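Local structure of aspartate-semialdehyde dehydrogenase (Thermus thermophilus, 2YV3) at residues Arg205-Val210 with Ala227-Val232; Ala239-Val244 with Asp304-Gly309; Pro263-Val268 with Val288-Ile293. The protein probably catalyses the NADPH-dependent reductive dephosphorylation of L-aspartyl-4-phosphate to L-aspartate semialdehyde, a step in lysine, methionine and threonine biosynthesis. All coordinates share one frame; numbering follows the deposited sequence.

Contact 1: Arg205-Val210 with Ala227-Val232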
ATOM      1  N   ARG A 205      -5.965   7.448 -14.674  1.00 28.15           N
ATOM      2  CA  ARG A 205      -7.061   6.725 -15.312  1.00 28.15           C
ATOM      3  C   ARG A 205      -7.413   5.511 -14.473  1.00 23.15           C
ATOM      4  O   ARG A 205      -8.572   5.159 -14.361  1.00 32.78           O
ATOM      5  CB  ARG A 205      -6.677   6.297 -16.740  1.00 40.43           C
ATOM      6  CG  ARG A 205      -7.598   5.243 -17.363  1.00 43.52           C
ATOM      7  CD  ARG A 205      -8.208   5.684 -18.703  1.00 51.28           C
ATOM      8  NE  ARG A 205      -8.947   4.587 -19.340  1.00 53.43           N
ATOM      9  CZ  ARG A 205      -9.691   4.701 -20.440  1.00 48.01           C
ATOM     10  NH1 ARG A 205      -9.812   5.872 -21.052  1.00 51.21           N
ATOM     11  NH2 ARG A 205     -10.330   3.643 -20.920  1.00 42.61           N
ATOM     12  N   GLU A 206      -6.413   4.878 -13.876  1.00 27.29           N
ATOM     13  CA  GLU A 206      -6.661   3.709 -13.037  1.00 30.91           C
ATOM     14  C   GLU A 206      -7.546   4.108 -11.857  1.00 27.49           C
ATOM     15  O   GLU A 206      -8.625   3.564 -11.668  1.00 33.97           O
ATOM     16  CB  GLU A 206      -5.341   3.141 -12.519  1.00 35.15           C
ATOM     17  CG  GLU A 206      -5.460   1.772 -11.908  1.00 20.96           C
ATOM     18  CD  GLU A 206      -5.562   0.657 -12.936  1.00 41.65           C
ATOM     19  OE1 GLU A 206      -5.727   0.925 -14.160  1.00 40.26           O
ATOM     20  OE2 GLU A 206      -5.484  -0.512 -12.503  1.00 42.38           O
ATOM     21  N   GLU A 207      -7.079   5.065 -11.066  1.00 29.89           N
ATOM     22  CA  GLU A 207      -7.835   5.555  -9.922  1.00 27.20           C
ATOM     23  C   GLU A 207      -9.268   5.874 -10.330  1.00 28.49           C
ATOM     24  O   GLU A 207     -10.218   5.383  -9.713  1.00 18.58           O
ATOM     25  CB  GLU A 207      -7.175   6.819  -9.353  1.00 22.45           C
ATOM     26  CG  GLU A 207      -5.826   6.551  -8.737  1.00 27.18           C
ATOM     27  CD  GLU A 207      -5.062   7.802  -8.359  1.00 25.48           C
ATOM     28  OE1 GLU A 207      -4.702   8.584  -9.259  1.00 41.51           O
ATOM     29  OE2 GLU A 207      -4.817   8.004  -7.156  1.00 34.45           O
ATOM     30  N   MET A 208      -9.405   6.685 -11.382  1.00 26.68           N
ATOM     31  CA  MET A 208     -10.704   7.123 -11.890  1.00 23.77           C
ATOM     32  C   MET A 208     -11.701   6.034 -12.258  1.00 29.94           C
ATOM     33  O   MET A 208     -12.918   6.259 -12.257  1.00 32.07           O
ATOM     34  CB  MET A 208     -10.504   8.065 -13.072  1.00 25.28           C
ATOM     35  CG  MET A 208     -10.194   9.476 -12.618  1.00 19.61           C
ATOM     36  SD  MET A 208     -11.184   9.824 -11.140  1.00 27.87           S
ATOM     37  CE  MET A 208     -12.820   9.998 -11.820  1.00 20.49           C
ATOM     38  N   LYS A 209     -11.176   4.850 -12.546  1.00 27.19           N
ATOM     39  CA  LYS A 209     -11.985   3.702 -12.905  1.00 16.48           C
ATOM     40  C   LYS A 209     -12.695   3.162 -11.673  1.00 21.22           C
ATOM     41  O   LYS A 209     -13.871   2.797 -11.750  1.00 22.27           O
ATOM     42  CB  LYS A 209     -11.086   2.643 -13.541  1.00 17.31           C
ATOM     43  CG  LYS A 209     -10.530   3.126 -14.869  1.00 15.19           C
ATOM     44  CD  LYS A 209      -9.229   2.442 -15.275  1.00 41.70           C
ATOM     45  CE  LYS A 209      -9.425   0.991 -15.698  1.00 47.42           C
ATOM     46  NZ  LYS A 209      -8.161   0.400 -16.230  1.00 39.39           N
ATOM     47  N   VAL A 210     -11.999   3.134 -10.531  1.00 24.04           N
ATOM     48  CA  VAL A 210     -12.598   2.640  -9.294  1.00 16.95           C
ATOM     49  C   VAL A 210     -13.933   3.331  -9.092  1.00 21.18           C
ATOM     50  O   VAL A 210     -14.806   2.804  -8.418  1.00 28.67           O
ATOM     51  CB  VAL A 210     -11.696   2.918  -8.047  1.00 30.03           C
ATOM     52  CG1 VAL A 210     -12.390   2.448  -6.763  1.00  1.26           C
ATOM     53  CG2 VAL A 210     -10.342   2.223  -8.209  1.00 16.06           C
ATOM     54  N   ALA A 227      -9.635   7.173  -4.487  1.00 24.47           N
ATOM     55  CA  ALA A 227      -8.729   6.021  -4.546  1.00 26.52           C
ATOM     56  C   ALA A 227      -7.328   6.401  -5.007  1.00 21.42           C
ATOM     57  O   ALA A 227      -7.172   7.253  -5.883  1.00 20.27           O
ATOM     58  CB  ALA A 227      -9.301   4.957  -5.478  1.00 18.45           C
ATOM     59  N   THR A 228      -6.318   5.773  -4.408  1.00 16.20           N
ATOM     60  CA  THR A 228      -4.924   6.018  -4.771  1.00 18.28           C
ATOM     61  C   THR A 228      -4.355   4.710  -5.278  1.00 18.11           C
ATOM     62  O   THR A 228      -4.111   3.808  -4.486  1.00 17.48           O
ATOM     63  CB  THR A 228      -4.037   6.437  -3.567  1.00 26.62           C
ATOM     64  OG1 THR A 228      -4.568   7.607  -2.946  1.00 18.03           O
ATOM     65  CG2 THR A 228      -2.585   6.727  -4.048  1.00 31.51           C
ATOM     66  N   ALA A 229      -4.131   4.606  -6.581  1.00  8.14           N
ATOM     67  CA  ALA A 229      -3.586   3.388  -7.149  1.00 17.24           C
ATOM     68  C   ALA A 229      -2.077   3.349  -6.964  1.00 17.07           C
ATOM     69  O   ALA A 229      -1.366   4.231  -7.444  1.00 26.42           O
ATOM     70  CB  ALA A 229      -3.939   3.292  -8.647  1.00 13.51           C
ATOM     71  N   VAL A 230      -1.576   2.341  -6.259  1.00 17.24           N
ATOM     72  CA  VAL A 230      -0.135   2.250  -6.084  1.00 17.86           C
ATOM     73  C   VAL A 230       0.377   0.895  -6.526  1.00 20.33           C
ATOM     74  O   VAL A 230      -0.221  -0.132  -6.220  1.00 25.95           O
ATOM     75  CB  VAL A 230       0.285   2.535  -4.649  1.00  7.84           C
ATOM     76  CG1 VAL A 230       1.825   2.579  -4.563  1.00 18.28           C
ATOM     77  CG2 VAL A 230      -0.327   3.858  -4.194  1.00 12.15           C
ATOM     78  N   ARG A 231       1.468   0.923  -7.286  1.00 14.57           N
ATOM     79  CA  ARG A 231       2.107  -0.264  -7.841  1.00 22.25           C
ATOM     80  C   ARG A 231       3.092  -0.758  -6.782  1.00 22.00           C
ATOM     81  O   ARG A 231       3.718   0.061  -6.123  1.00 32.27           O
ATOM     82  CB  ARG A 231       2.845   0.137  -9.136  1.00 23.78           C
ATOM     83  CG  ARG A 231       3.585  -0.972  -9.889  1.00 20.84           C
ATOM     84  CD  ARG A 231       2.645  -1.960 -10.591  1.00 23.43           C
ATOM     85  NE  ARG A 231       2.151  -1.529 -11.896  1.00  9.80           N
ATOM     86  CZ  ARG A 231       0.927  -1.823 -12.342  1.00 21.62           C
ATOM     87  NH1 ARG A 231       0.104  -2.525 -11.574  1.00 12.15           N
ATOM     88  NH2 ARG A 231       0.519  -1.445 -13.551  1.00  8.50           N
ATOM     89  N   VAL A 232       3.232  -2.070  -6.601  1.00 17.35           N
ATOM     90  CA  VAL A 232       4.171  -2.582  -5.598  1.00 18.09           C
ATOM     91  C   VAL A 232       4.830  -3.872  -6.049  1.00 15.91           C
ATOM     92  O   VAL A 232       4.368  -4.524  -6.976  1.00 18.13           O
ATOM     93  CB  VAL A 232       3.494  -2.840  -4.241  1.00 23.26           C
ATOM     94  CG1 VAL A 232       2.746  -1.587  -3.789  1.00 26.11           C
ATOM     95  CG2 VAL A 232       2.557  -4.056  -4.341  1.00 15.46           C
TER
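E207 lays its side chain along the backbone of A227, T228 and A229, and that alignment organises the meeting of the helix with the strand end and the loop after it. The CA atoms of E207 and A227 stand 5.5 Å apart. CG of E207 is anti to the carbonyl carbon (chi1 -67°) and the chain runs on extended, which carries the methylene CG to 3.4 Å from the backbone N of A229 and the carboxylate to the level of T228 CA. Atom OE2 of E207 comes within 2.8 Å of the carbonyl oxygen of A227. The principal partner of this carboxylate lies across the dimer interface, where OE1 forms a salt bridge with R292 of the second subunit. OE1 also accepts a hydrogen bond from the backbone N of T204 in its own chain.

The flanking residues bring only carbon to the interface. E206 CG lies 3.9 Å from A229 CB, a methylene against a methyl. V210 presents its CG2 branch to A227 CB at 4.0 Å. With chi2 at 78° the E206 carboxylate turns off the line of A229 and forms a salt bridge with K209, whose NZ lies 3.2 Å from E206 OE1, above the carboxylate plane. The E206 side chain also lies beside Q152 and C125, the predicted substrate-binding residue and acyl-thioester cysteine; R231, another predicted substrate ligand, follows in the second segment.

The start of helix 205-219 thus packs on the end of strand 224-228, an outermost strand of the five-stranded sheet within this chain, and on A229 just after it. Neighbouring strand 143-151 lies against A227 and A229 through V148 and T150, while helix 125-141 meets V210 through T126 and L130.

Contact 2: Ala239-Val244 with Asp304-Gly309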
ATOM      1  N   ALA A 239      -3.866  -5.800  -3.854  1.00 22.56           N
ATOM      2  CA  ALA A 239      -4.298  -5.507  -2.489  1.00 25.57           C
ATOM      3  C   ALA A 239      -4.936  -4.115  -2.428  1.00 27.59           C
ATOM      4  O   ALA A 239      -4.550  -3.212  -3.163  1.00 29.97           O
ATOM      5  CB  ALA A 239      -3.120  -5.570  -1.551  1.00 20.87           C
ATOM      6  N   GLU A 240      -5.928  -3.934  -1.570  1.00 24.85           N
ATOM      7  CA  GLU A 240      -6.540  -2.615  -1.460  1.00 36.52           C
ATOM      8  C   GLU A 240      -7.222  -2.328  -0.122  1.00 31.82           C
ATOM      9  O   GLU A 240      -8.301  -2.840   0.155  1.00 35.69           O
ATOM     10  CB  GLU A 240      -7.519  -2.370  -2.628  1.00 34.39           C
ATOM     11  CG  GLU A 240      -8.233  -3.615  -3.151  1.00 35.92           C
ATOM     12  CD  GLU A 240      -9.325  -3.291  -4.170  1.00 37.08           C
ATOM     13  OE1 GLU A 240     -10.313  -2.607  -3.805  1.00 36.24           O
ATOM     14  OE2 GLU A 240      -9.192  -3.726  -5.333  1.00 24.30           O
ATOM     15  N   ALA A 241      -6.575  -1.513   0.705  1.00 20.29           N
ATOM     16  CA  ALA A 241      -7.136  -1.154   1.998  1.00 16.96           C
ATOM     17  C   ALA A 241      -8.360  -0.300   1.723  1.00 22.11           C
ATOM     18  O   ALA A 241      -8.251   0.804   1.190  1.00 22.16           O
ATOM     19  CB  ALA A 241      -6.117  -0.370   2.823  1.00 27.28           C
ATOM     20  N   VAL A 242      -9.525  -0.815   2.095  1.00 21.57           N
ATOM     21  CA  VAL A 242     -10.777  -0.120   1.847  1.00 22.98           C
ATOM     22  C   VAL A 242     -11.391   0.534   3.085  1.00 24.88           C
ATOM     23  O   VAL A 242     -11.113   0.145   4.213  1.00 32.31           O
ATOM     24  CB  VAL A 242     -11.787  -1.095   1.205  1.00 20.22           C
ATOM     25  CG1 VAL A 242     -13.090  -0.377   0.861  1.00 25.59           C
ATOM     26  CG2 VAL A 242     -11.169  -1.712  -0.036  1.00  9.98           C
ATOM     27  N   SER A 243     -12.202   1.562   2.860  1.00 26.26           N
ATOM     28  CA  SER A 243     -12.872   2.278   3.939  1.00 25.05           C
ATOM     29  C   SER A 243     -14.192   2.753   3.378  1.00 25.24           C
ATOM     30  O   SER A 243     -14.287   3.048   2.190  1.00 30.56           O
ATOM     31  CB  SER A 243     -12.036   3.461   4.391  1.00 10.29           C
ATOM     32  OG  SER A 243     -10.734   3.028   4.734  1.00 34.96           O
ATOM     33  N   VAL A 244     -15.214   2.823   4.220  1.00 24.69           N
ATOM     34  CA  VAL A 244     -16.526   3.238   3.755  1.00 26.94           C
ATOM     35  C   VAL A 244     -17.359   3.906   4.836  1.00 27.85           C
ATOM     36  O   VAL A 244     -17.185   3.658   6.027  1.00 28.66           O
ATOM     37  CB  VAL A 244     -17.365   2.021   3.249  1.00 19.63           C
ATOM     38  CG1 VAL A 244     -18.494   2.505   2.406  1.00 17.01           C
ATOM     39  CG2 VAL A 244     -16.510   1.043   2.489  1.00 14.09           C
ATOM     40  N   ASP A 304     -13.371  -0.360   8.116  1.00 19.89           N
ATOM     41  CA  ASP A 304     -12.080  -0.439   7.456  1.00 16.34           C
ATOM     42  C   ASP A 304     -11.757  -1.906   7.176  1.00 22.69           C
ATOM     43  O   ASP A 304     -11.477  -2.658   8.101  1.00 26.56           O
ATOM     44  CB  ASP A 304     -10.984   0.148   8.338  1.00 20.93           C
ATOM     45  CG  ASP A 304     -11.110   1.652   8.509  1.00 41.50           C
ATOM     46  OD1 ASP A 304     -12.087   2.075   9.156  1.00 36.89           O
ATOM     47  OD2 ASP A 304     -10.235   2.411   8.000  1.00 40.79           O
ATOM     48  N   PHE A 305     -11.825  -2.331   5.919  1.00 15.07           N
ATOM     49  CA  PHE A 305     -11.475  -3.706   5.602  1.00 17.46           C
ATOM     50  C   PHE A 305     -10.324  -3.722   4.616  1.00 20.14           C
ATOM     51  O   PHE A 305      -9.946  -2.684   4.098  1.00 13.66           O
ATOM     52  CB  PHE A 305     -12.664  -4.505   5.045  1.00 23.18           C
ATOM     53  CG  PHE A 305     -13.578  -3.718   4.145  1.00 36.14           C
ATOM     54  CD1 PHE A 305     -14.506  -2.819   4.686  1.00 37.62           C
ATOM     55  CD2 PHE A 305     -13.554  -3.910   2.762  1.00 32.18           C
ATOM     56  CE1 PHE A 305     -15.397  -2.130   3.875  1.00 21.61           C
ATOM     57  CE2 PHE A 305     -14.444  -3.222   1.936  1.00 34.11           C
ATOM     58  CZ  PHE A 305     -15.371  -2.328   2.503  1.00 36.94           C
ATOM     59  N   PHE A 306      -9.757  -4.910   4.401  1.00 25.05           N
ATOM     60  CA  PHE A 306      -8.635  -5.127   3.486  1.00 15.78           C
ATOM     61  C   PHE A 306      -9.105  -6.215   2.531  1.00  7.17           C
ATOM     62  O   PHE A 306      -9.845  -7.101   2.914  1.00 10.81           O
ATOM     63  CB  PHE A 306      -7.399  -5.609   4.262  1.00 26.62           C
ATOM     64  CG  PHE A 306      -6.113  -5.525   3.482  1.00 18.20           C
ATOM     65  CD1 PHE A 306      -5.562  -4.292   3.156  1.00 11.83           C
ATOM     66  CD2 PHE A 306      -5.465  -6.677   3.060  1.00 27.96           C
ATOM     67  CE1 PHE A 306      -4.385  -4.200   2.417  1.00 14.34           C
ATOM     68  CE2 PHE A 306      -4.276  -6.602   2.315  1.00 32.09           C
ATOM     69  CZ  PHE A 306      -3.741  -5.350   1.994  1.00 22.48           C
ATOM     70  N   VAL A 307      -8.669  -6.166   1.287  1.00 11.51           N
ATOM     71  CA  VAL A 307      -9.127  -7.158   0.334  1.00 15.01           C
ATOM     72  C   VAL A 307      -8.052  -7.609  -0.626  1.00 12.98           C
ATOM     73  O   VAL A 307      -7.195  -6.835  -1.032  1.00 24.54           O
ATOM     74  CB  VAL A 307     -10.311  -6.604  -0.495  1.00 28.28           C
ATOM     75  CG1 VAL A 307     -10.984  -7.726  -1.254  1.00 33.97           C
ATOM     76  CG2 VAL A 307     -11.317  -5.891   0.429  1.00 34.10           C
ATOM     77  N   VAL A 308      -8.089  -8.871  -0.996  1.00  7.11           N
ATOM     78  CA  VAL A 308      -7.113  -9.350  -1.939  1.00 12.38           C
ATOM     79  C   VAL A 308      -7.813 -10.268  -2.933  1.00 16.90           C
ATOM     80  O   VAL A 308      -8.713 -11.017  -2.579  1.00 24.74           O
ATOM     81  CB  VAL A 308      -5.959 -10.082  -1.202  1.00 16.72           C
ATOM     82  CG1 VAL A 308      -4.697 -10.093  -2.048  1.00 10.64           C
ATOM     83  CG2 VAL A 308      -5.669  -9.374   0.099  1.00 22.89           C
ATOM     84  N   GLY A 309      -7.417 -10.178  -4.192  1.00 20.89           N
ATOM     85  CA  GLY A 309      -8.006 -11.021  -5.214  1.00 25.85           C
ATOM     86  C   GLY A 309      -6.951 -11.222  -6.265  1.00 17.40           C
ATOM     87  O   GLY A 309      -6.143 -10.331  -6.479  1.00 12.39           O
TER
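V242 and F305 form a hydrogen-bonded antiparallel pair. V242 N donates to F305 O at 2.8 Å with an N-H...O angle of 148°, while the return bond from F305 N to V242 O, at 3.1 Å, is weak. Further along, E240 N reaches V307 O at 3.2 Å, with the donor in the carbonyl plane. At the other end S243 OG lies 3.4 Å from D304 OD2, a weak and unsettled link; D304 also has a weak hydrogen bond to Y203 of the second subunit. The bonds join strands 237-246 and 302-310, antiparallel neighbours in the mixed five-stranded sheet of the dimerisation domain.

The two phenylalanines pack on different faces of that sheet. F305 has its CG lodged between the backbone N and the carbonyl carbon, and the ring leans back toward strand 237-246. V242 CB sits over its face, 3.9 Å from the F305 ring centroid and 30° off the normal, a CH-pi contact. V244 CG2 approaches F305 CZ obliquely at 3.6 Å, and V307 CG2 lies in plane at the ring edge. L137 of helix 125-141 adds to this layer.

F306 holds its CG anti to the backbone N (chi1 -165°), which swings the ring along A239 and A241. F306 CZ meets A239 CB at 3.6 Å, and A241 CB stands at the ring edge, 4.0 Å from F306 CD1. P193 and V191 of the second subunit pack on F306 and A239.

The bonds between the two strands are thus mainly backbone ones. V242, F305 and V307, with E240, face helix 125-141; A239, A241 and F306 face the second subunit, their apolar patch ending in the polar pair S243-D304.

Contact 3: Pro263-Val268 with Val288-Ile293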
ATOM      1  N   PRO A 263     -21.183 -14.918  -2.532  1.00 35.46           N
ATOM      2  CA  PRO A 263     -20.469 -15.894  -3.361  1.00 31.93           C
ATOM      3  C   PRO A 263     -19.074 -15.404  -3.743  1.00 33.01           C
ATOM      4  O   PRO A 263     -18.781 -14.208  -3.681  1.00 34.22           O
ATOM      5  CB  PRO A 263     -21.391 -16.065  -4.563  1.00 28.08           C
ATOM      6  CG  PRO A 263     -22.055 -14.721  -4.677  1.00 27.23           C
ATOM      7  CD  PRO A 263     -22.324 -14.326  -3.256  1.00 30.28           C
ATOM      8  N   GLY A 264     -18.217 -16.342  -4.118  1.00 30.01           N
ATOM      9  CA  GLY A 264     -16.866 -16.006  -4.513  1.00 29.50           C
ATOM     10  C   GLY A 264     -16.170 -14.949  -3.678  1.00 32.62           C
ATOM     11  O   GLY A 264     -15.486 -14.078  -4.238  1.00 39.47           O
ATOM     12  N   VAL A 265     -16.315 -15.020  -2.357  1.00 22.49           N
ATOM     13  CA  VAL A 265     -15.683 -14.038  -1.486  1.00 30.94           C
ATOM     14  C   VAL A 265     -15.263 -14.635  -0.144  1.00 36.40           C
ATOM     15  O   VAL A 265     -15.842 -14.341   0.908  1.00 37.15           O
ATOM     16  CB  VAL A 265     -16.627 -12.839  -1.253  1.00 29.70           C
ATOM     17  CG1 VAL A 265     -17.930 -13.332  -0.710  1.00 35.48           C
ATOM     18  CG2 VAL A 265     -15.993 -11.824  -0.300  1.00 28.34           C
ATOM     19  N   GLU A 266     -14.238 -15.472  -0.184  1.00 38.87           N
ATOM     20  CA  GLU A 266     -13.741 -16.105   1.025  1.00 32.00           C
ATOM     21  C   GLU A 266     -13.495 -15.066   2.103  1.00 21.11           C
ATOM     22  O   GLU A 266     -12.762 -14.110   1.901  1.00 29.03           O
ATOM     23  CB  GLU A 266     -12.438 -16.854   0.726  1.00 32.95           C
ATOM     24  CG  GLU A 266     -11.821 -17.565   1.916  1.00 33.91           C
ATOM     25  CD  GLU A 266     -10.627 -18.416   1.515  1.00 45.39           C
ATOM     26  OE1 GLU A 266      -9.599 -17.847   1.079  1.00 40.41           O
ATOM     27  OE2 GLU A 266     -10.719 -19.660   1.629  1.00 55.21           O
ATOM     28  N   VAL A 267     -14.147 -15.229   3.239  1.00 24.91           N
ATOM     29  CA  VAL A 267     -13.927 -14.316   4.339  1.00 23.74           C
ATOM     30  C   VAL A 267     -12.716 -14.903   5.040  1.00 21.98           C
ATOM     31  O   VAL A 267     -12.656 -16.101   5.288  1.00 31.57           O
ATOM     32  CB  VAL A 267     -15.150 -14.251   5.303  1.00 18.35           C
ATOM     33  CG1 VAL A 267     -14.691 -14.092   6.750  1.00 19.62           C
ATOM     34  CG2 VAL A 267     -16.016 -13.066   4.939  1.00 15.03           C
ATOM     35  N   VAL A 268     -11.742 -14.051   5.314  1.00 19.87           N
ATOM     36  CA  VAL A 268     -10.503 -14.431   5.976  1.00 21.93           C
ATOM     37  C   VAL A 268     -10.263 -13.351   7.036  1.00 29.01           C
ATOM     38  O   VAL A 268      -9.696 -12.294   6.743  1.00 25.88           O
ATOM     39  CB  VAL A 268      -9.349 -14.467   4.948  1.00 11.38           C
ATOM     40  CG1 VAL A 268      -8.012 -14.468   5.641  1.00 15.96           C
ATOM     41  CG2 VAL A 268      -9.497 -15.696   4.087  1.00 14.45           C
ATOM     42  N   VAL A 288     -11.780 -14.135  -3.543  1.00 20.80           N
ATOM     43  CA  VAL A 288     -11.146 -12.923  -3.116  1.00 18.33           C
ATOM     44  C   VAL A 288     -11.204 -13.090  -1.624  1.00 18.94           C
ATOM     45  O   VAL A 288     -12.221 -13.533  -1.089  1.00 33.58           O
ATOM     46  CB  VAL A 288     -11.982 -11.684  -3.538  1.00 29.20           C
ATOM     47  CG1 VAL A 288     -13.462 -11.919  -3.233  1.00 28.96           C
ATOM     48  CG2 VAL A 288     -11.509 -10.451  -2.802  1.00 23.99           C
ATOM     49  N   GLU A 289     -10.126 -12.773  -0.938  1.00 15.54           N
ATOM     50  CA  GLU A 289     -10.160 -12.876   0.504  1.00 17.38           C
ATOM     51  C   GLU A 289     -10.475 -11.498   1.028  1.00 13.86           C
ATOM     52  O   GLU A 289     -10.159 -10.510   0.376  1.00 25.80           O
ATOM     53  CB  GLU A 289      -8.820 -13.379   1.035  1.00 26.00           C
ATOM     54  CG  GLU A 289      -8.658 -14.899   0.881  1.00 31.21           C
ATOM     55  CD  GLU A 289      -7.210 -15.351   0.972  1.00 36.23           C
ATOM     56  OE1 GLU A 289      -6.950 -16.567   0.896  1.00 29.33           O
ATOM     57  OE2 GLU A 289      -6.327 -14.483   1.110  1.00 35.91           O
ATOM     58  N   VAL A 290     -11.140 -11.430   2.176  1.00 20.73           N
ATOM     59  CA  VAL A 290     -11.485 -10.149   2.802  1.00 21.20           C
ATOM     60  C   VAL A 290     -11.298 -10.219   4.328  1.00 19.55           C
ATOM     61  O   VAL A 290     -11.846 -11.084   5.007  1.00 15.99           O
ATOM     62  CB  VAL A 290     -12.942  -9.742   2.470  1.00 21.21           C
ATOM     63  CG1 VAL A 290     -13.269  -8.394   3.125  1.00 24.39           C
ATOM     64  CG2 VAL A 290     -13.124  -9.657   0.958  1.00 14.48           C
ATOM     65  N   GLY A 291     -10.514  -9.297   4.861  1.00 19.19           N
ATOM     66  CA  GLY A 291     -10.255  -9.299   6.280  1.00 13.16           C
ATOM     67  C   GLY A 291     -10.101  -7.923   6.873  1.00 24.92           C
ATOM     68  O   GLY A 291     -10.417  -6.903   6.247  1.00 26.52           O
ATOM     69  N   ARG A 292      -9.627  -7.908   8.112  1.00 29.94           N
ATOM     70  CA  ARG A 292      -9.413  -6.689   8.875  1.00 23.40           C
ATOM     71  C   ARG A 292     -10.664  -5.849   9.051  1.00 29.90           C
ATOM     72  O   ARG A 292     -10.591  -4.640   9.300  1.00 35.26           O
ATOM     73  CB  ARG A 292      -8.295  -5.872   8.246  1.00 19.61           C
ATOM     74  CG  ARG A 292      -6.978  -6.572   8.341  1.00  5.08           C
ATOM     75  CD  ARG A 292      -6.611  -6.821   9.783  1.00 20.99           C
ATOM     76  NE  ARG A 292      -5.368  -6.125  10.087  1.00 32.84           N
ATOM     77  CZ  ARG A 292      -5.278  -4.823  10.314  1.00 24.14           C
ATOM     78  NH1 ARG A 292      -6.366  -4.076  10.298  1.00 34.11           N
ATOM     79  NH2 ARG A 292      -4.089  -4.262  10.487  1.00 45.32           N
ATOM     80  N   ILE A 293     -11.818  -6.497   8.938  1.00 27.89           N
ATOM     81  CA  ILE A 293     -13.084  -5.810   9.125  1.00 25.45           C
ATOM     82  C   ILE A 293     -13.029  -5.176  10.507  1.00 31.07           C
ATOM     83  O   ILE A 293     -12.879  -5.872  11.505  1.00 36.25           O
ATOM     84  CB  ILE A 293     -14.248  -6.809   9.068  1.00 32.18           C
ATOM     85  CG1 ILE A 293     -14.007  -7.959  10.074  1.00 47.32           C
ATOM     86  CG2 ILE A 293     -14.366  -7.394   7.652  1.00 32.51           C
ATOM     87  CD1 ILE A 293     -14.753  -7.866  11.417  1.00 34.77           C
TER
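G264-V268 and V288-G291 run in nearly the same direction, their end-to-end vectors 28° apart, and V267 and V290 make a single backbone bridge. V268 N donates to V290 O at 3.0 Å, with 164° at the hydrogen, from above the plane of the V290 carbonyl. The second bond, V290 N to E266 O, is weak at 3.1 Å.

On one side the valines meet. V265 and V288 lie side by side and point the same way, with V265 CB 3.8 Å from V288 CG1; V265 CG2 then crosses toward CG2 of V290, also at 3.8 Å. Helix 125-141 lies against V288 through I129 and M132, and against V290 through A133.

Strand 288-295 is, within this chain, an outermost strand of the mixed sheet in the dimerisation domain, and the loop between helices 252-259 and 279-282 runs beside it without becoming a regular sixth strand.

The other side is acidic. E266 is fully extended and E289 lies alongside it, the carboxylate planes 27° apart, with OE1 of E266 2.9 Å from OE1 of E289. K285, salt-bridged to both OE1 atoms, would offset the like charges, and T281 adds a hydrogen bond to that of E289. V268 CG2 packs across the stem of E289, 3.4 Å from E289 CG.

V267 points away from the strand and touches L259 of helix 252-259.

All three contacts reach the same mixed sheet, at different depths. Contact 2 is a buried strand pair inside it, built on a backbone ladder and aromatic packing. Contact 3 adds a loop to strand 288-295 and is only partly buried; it adjoins contact 2 directly, as V308 O and E289 N lie 2.8 Å apart in a probable hydrogen bond. Contact 1 is also buried but sits at the far outermost strand, its centre about 21 Å from that of contact 3, and joins helix to strand end, with E206 next to predicted active-site residues and E207 toward the second subunit. Contacts 1 and 2 each face that subunit through several residues, contact 3 through R292 alone.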